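Local coordinates for protein putative phophotriesterase (Proteus mirabilis, PDB 3RHG) that probably hydrolyses ester bonds as a metal-dependent amidohydrolase of the phosphotriesterase family, with two divalent metal ions, such as zinc, in each subunit, at residues P22-V34 with M69-L81. Sequence-based numbering, arbitrary orientation.
Sequences PHEHLFNDLSGVV and MDKKPIEDVIFEL. With ZN (zinc ion), chain B.
Leu30 N donates to Met69 O at 2.7 Å, the one direct backbone hydrogen bond between residues 26-30 of segment 22-34 and residues 69-73, which run past each other in opposite directions until Leu26 and Phe27 meet the start of helix 74-86. Lys72 is the main clasp. Its chain turns about CB-CG and again about CD-CE (chi2 -60°, chi4 -58°), folding the ammonium back over Asn28. There NZ gives hydrogen bonds to Asn28 O at 2.9 Å and Asn28 OD1 at 3.0 Å, reaching each from above its carbonyl plane, and a third to Asp70 O of its own segment. Three oxygens thus hold one buried charge, which probably steadies the amide of Asn28 in turn. A water between Lys72 N and Asn28 O adds a further bridge.

Toward the helix, the Phe27 ring presents its edge to Lys72 O, with CD1 3.3 Å away, while CE1 rests against Val77 CG2. Leu26 crosses Val77 at about a right angle, and its CD2 meets Leu81 CD1 at 3.9 Å; Val111 of helix 105-115 touches both Phe27 and Leu81. At the other end Met69, curled at chi2 and chi3, lays CE 3.7 Å from Leu30 CB, and its CB lies near Val34 CG2. Close by, Asp29 OD1 accepts from Ser31 N, closing an Asx turn, and also from Ser31 OG.

Just before Leu26, at the end of strand 19-24, His23 NE2 and His25 NE2 bind zinc together with Glu166 and Asp294. This is the HxH motif at the end of the first strand of an amidohydrolase (beta/alpha)8 barrel, its following loop fastened to the lead-in and first turns of helix 74-86.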
# COMPACT_ATOMS: atom_id res chain seq x y z
N PRO A 22 0.89 5.84 -21.22
CA PRO A 22 -0.00 6.85 -21.82
C PRO A 22 -0.52 7.93 -20.88
O PRO A 22 -1.20 8.86 -21.34
CB PRO A 22 -1.17 6.00 -22.36
CG PRO A 22 -1.24 4.85 -21.38
CD PRO A 22 0.22 4.54 -21.03
N HIS A 23 -0.27 7.80 -19.58
CA HIS A 23 -0.80 8.85 -18.68
C HIS A 23 0.11 9.03 -17.46
O HIS A 23 -0.00 8.28 -16.49
CB HIS A 23 -2.24 8.56 -18.21
CG HIS A 23 -2.84 9.68 -17.39
ND1 HIS A 23 -3.91 10.44 -17.81
CD2 HIS A 23 -2.49 10.17 -16.17
CE1 HIS A 23 -4.21 11.34 -16.89
NE2 HIS A 23 -3.36 11.20 -15.88
N GLU A 24 0.99 10.03 -17.53
CA GLU A 24 1.94 10.31 -16.45
C GLU A 24 2.05 11.82 -16.32
O GLU A 24 1.57 12.55 -17.18
CB GLU A 24 3.33 9.71 -16.79
CG GLU A 24 3.29 8.23 -17.07
CD GLU A 24 2.91 7.41 -15.87
OE1 GLU A 24 2.99 7.91 -14.71
OE2 GLU A 24 2.52 6.24 -16.08
N HIS A 25 2.69 12.29 -15.25
CA HIS A 25 3.08 13.69 -15.18
C HIS A 25 4.56 13.78 -14.90
O HIS A 25 5.00 13.35 -13.85
CB HIS A 25 2.25 14.46 -14.14
CG HIS A 25 0.78 14.34 -14.40
ND1 HIS A 25 0.11 15.19 -15.25
CD2 HIS A 25 -0.11 13.39 -14.03
CE1 HIS A 25 -1.15 14.82 -15.34
NE2 HIS A 25 -1.32 13.73 -14.60
N LEU A 26 5.32 14.28 -15.87
CA LEU A 26 6.74 14.52 -15.65
C LEU A 26 6.97 15.82 -14.89
O LEU A 26 7.71 15.84 -13.91
CB LEU A 26 7.53 14.54 -16.97
CG LEU A 26 7.83 13.15 -17.53
CD1 LEU A 26 6.52 12.39 -17.81
CD2 LEU A 26 8.72 13.22 -18.78
N PHE A 27 6.33 16.89 -15.37
CA PHE A 27 6.43 18.22 -14.76
C PHE A 27 5.03 18.77 -14.52
O PHE A 27 4.23 18.95 -15.45
CB PHE A 27 7.25 19.17 -15.65
CG PHE A 27 8.64 18.65 -15.93
CD1 PHE A 27 9.63 18.77 -14.96
CD2 PHE A 27 8.95 18.04 -17.14
CE1 PHE A 27 10.91 18.27 -15.17
CE2 PHE A 27 10.23 17.54 -17.37
CZ PHE A 27 11.21 17.65 -16.38
N ASN A 28 4.72 18.97 -13.24
CA ASN A 28 3.47 19.54 -12.82
C ASN A 28 3.71 20.26 -11.51
O ASN A 28 4.72 20.02 -10.84
CB ASN A 28 2.36 18.47 -12.71
CG ASN A 28 2.61 17.46 -11.58
OD1 ASN A 28 3.74 17.01 -11.35
ND2 ASN A 28 1.55 17.10 -10.87
N ASP A 29 2.81 21.15 -11.15
CA ASP A 29 3.03 21.99 -9.98
C ASP A 29 1.64 22.20 -9.42
O ASP A 29 0.77 22.76 -10.10
CB ASP A 29 3.65 23.33 -10.41
CG ASP A 29 4.03 24.22 -9.23
OD1 ASP A 29 3.65 23.92 -8.08
OD2 ASP A 29 4.70 25.25 -9.45
N LEU A 30 1.41 21.70 -8.20
CA LEU A 30 0.12 21.88 -7.53
C LEU A 30 0.25 22.84 -6.35
O LEU A 30 -0.50 22.76 -5.37
CB LEU A 30 -0.42 20.53 -7.07
CG LEU A 30 -0.49 19.50 -8.20
CD1 LEU A 30 -0.85 18.14 -7.67
CD2 LEU A 30 -1.47 19.95 -9.30
N SER A 31 1.21 23.75 -6.46
CA SER A 31 1.52 24.70 -5.38
C SER A 31 0.39 25.63 -4.98
O SER A 31 0.41 26.20 -3.89
CB SER A 31 2.71 25.56 -5.77
OG SER A 31 3.90 24.82 -5.68
N GLY A 32 -0.59 25.82 -5.87
CA GLY A 32 -1.69 26.74 -5.58
C GLY A 32 -2.83 26.11 -4.80
O GLY A 32 -3.80 26.79 -4.44
N VAL A 33 -2.71 24.81 -4.53
CA VAL A 33 -3.76 24.05 -3.85
C VAL A 33 -3.24 23.13 -2.73
O VAL A 33 -3.81 22.06 -2.47
CB VAL A 33 -4.58 23.18 -4.86
CG1 VAL A 33 -5.44 24.09 -5.76
CG2 VAL A 33 -3.64 22.28 -5.70
N VAL A 34 -2.16 23.54 -2.06
CA VAL A 34 -1.71 22.80 -0.88
C VAL A 34 -2.81 22.87 0.18
O VAL A 34 -3.29 23.95 0.51
CB VAL A 34 -0.36 23.33 -0.34
CG1 VAL A 34 0.04 22.58 0.93
CG2 VAL A 34 0.73 23.24 -1.42
N MET A 69 3.92 18.76 -3.58
CA MET A 69 3.04 19.46 -4.51
C MET A 69 3.79 20.44 -5.42
O MET A 69 3.18 21.05 -6.30
CB MET A 69 2.00 20.26 -3.69
CG MET A 69 1.21 19.41 -2.70
SD MET A 69 0.05 18.36 -3.58
CE MET A 69 -1.35 19.47 -3.67
N ASP A 70 5.09 20.59 -5.19
CA ASP A 70 5.88 21.63 -5.84
C ASP A 70 6.41 21.15 -7.18
O ASP A 70 6.25 19.97 -7.53
CB ASP A 70 7.04 22.02 -4.91
CG ASP A 70 7.58 23.42 -5.16
OD1 ASP A 70 7.13 24.15 -6.08
OD2 ASP A 70 8.49 23.81 -4.40
N LYS A 71 7.02 22.07 -7.93
CA LYS A 71 7.63 21.73 -9.22
C LYS A 71 8.65 20.58 -9.11
O LYS A 71 9.26 20.36 -8.05
CB LYS A 71 8.25 22.96 -9.90
CG LYS A 71 9.15 23.77 -9.01
CD LYS A 71 9.44 25.16 -9.61
CE LYS A 71 10.38 25.09 -10.79
NZ LYS A 71 10.98 26.44 -11.09
N LYS A 72 8.79 19.83 -10.20
CA LYS A 72 9.61 18.63 -10.22
C LYS A 72 10.96 18.94 -10.85
O LYS A 72 11.03 19.29 -12.03
CB LYS A 72 8.88 17.51 -11.00
CG LYS A 72 7.41 17.30 -10.57
CD LYS A 72 7.32 16.92 -9.09
CE LYS A 72 5.87 16.69 -8.63
NZ LYS A 72 5.02 17.89 -8.84
N PRO A 73 12.06 18.84 -10.08
CA PRO A 73 13.38 19.13 -10.67
C PRO A 73 13.74 18.15 -11.79
O PRO A 73 13.51 16.93 -11.65
CB PRO A 73 14.34 18.95 -9.49
CG PRO A 73 13.48 19.15 -8.27
CD PRO A 73 12.14 18.57 -8.63
N ILE A 74 14.30 18.67 -12.88
CA ILE A 74 14.65 17.81 -14.00
C ILE A 74 15.59 16.64 -13.62
O ILE A 74 15.43 15.54 -14.15
CB ILE A 74 15.21 18.60 -15.22
CG1 ILE A 74 15.31 17.68 -16.44
CG2 ILE A 74 16.56 19.23 -14.87
CD1 ILE A 74 15.47 18.40 -17.76
N GLU A 75 16.54 16.86 -12.72
CA GLU A 75 17.46 15.80 -12.27
C GLU A 75 16.68 14.63 -11.69
O GLU A 75 17.00 13.45 -11.92
CB GLU A 75 18.43 16.33 -11.20
CG GLU A 75 18.81 17.81 -11.33
CD GLU A 75 17.91 18.74 -10.50
OE1 GLU A 75 17.18 19.55 -11.10
OE2 GLU A 75 17.94 18.65 -9.24
N ASP A 76 15.66 14.95 -10.89
CA ASP A 76 14.85 13.90 -10.26
C ASP A 76 14.02 13.15 -11.29
O ASP A 76 13.91 11.92 -11.25
CB ASP A 76 13.91 14.51 -9.21
CG ASP A 76 14.65 15.01 -7.98
OD1 ASP A 76 15.63 14.36 -7.56
OD2 ASP A 76 14.25 16.06 -7.44
N VAL A 77 13.41 13.90 -12.21
CA VAL A 77 12.62 13.29 -13.29
C VAL A 77 13.47 12.36 -14.18
O VAL A 77 13.06 11.23 -14.49
CB VAL A 77 11.89 14.38 -14.12
CG1 VAL A 77 11.17 13.77 -15.33
CG2 VAL A 77 10.90 15.15 -13.22
N ILE A 78 14.65 12.81 -14.58
CA ILE A 78 15.54 11.99 -15.40
C ILE A 78 15.96 10.73 -14.64
O ILE A 78 15.97 9.63 -15.20
CB ILE A 78 16.76 12.77 -15.88
CG1 ILE A 78 16.33 13.77 -16.96
CG2 ILE A 78 17.84 11.83 -16.40
CD1 ILE A 78 17.41 14.73 -17.39
N PHE A 79 16.29 10.87 -13.36
CA PHE A 79 16.66 9.72 -12.56
C PHE A 79 15.52 8.68 -12.56
O PHE A 79 15.74 7.49 -12.74
CB PHE A 79 16.99 10.15 -11.14
CG PHE A 79 17.51 9.04 -10.28
CD1 PHE A 79 18.85 8.65 -10.36
CD2 PHE A 79 16.68 8.39 -9.39
CE1 PHE A 79 19.33 7.63 -9.57
CE2 PHE A 79 17.17 7.35 -8.59
CZ PHE A 79 18.49 6.98 -8.69
N GLU A 80 14.29 9.15 -12.38
CA GLU A 80 13.15 8.25 -12.33
C GLU A 80 12.84 7.64 -13.69
O GLU A 80 12.46 6.47 -13.80
CB GLU A 80 11.94 9.00 -11.79
CG GLU A 80 12.05 9.26 -10.30
CD GLU A 80 11.93 7.98 -9.48
OE1 GLU A 80 10.99 7.20 -9.76
OE2 GLU A 80 12.77 7.76 -8.57
N LEU A 81 13.03 8.43 -14.75
CA LEU A 81 12.78 7.95 -16.09
C LEU A 81 13.76 6.85 -16.48
O LEU A 81 13.45 5.97 -17.27
CB LEU A 81 12.90 9.10 -17.09
CG LEU A 81 11.68 10.01 -17.20
CD1 LEU A 81 12.04 11.21 -18.06
CD2 LEU A 81 10.47 9.23 -17.78
ZN ZN B . -2.99 12.66 -14.47
O HOH W 1 7.39 20.61 -12.56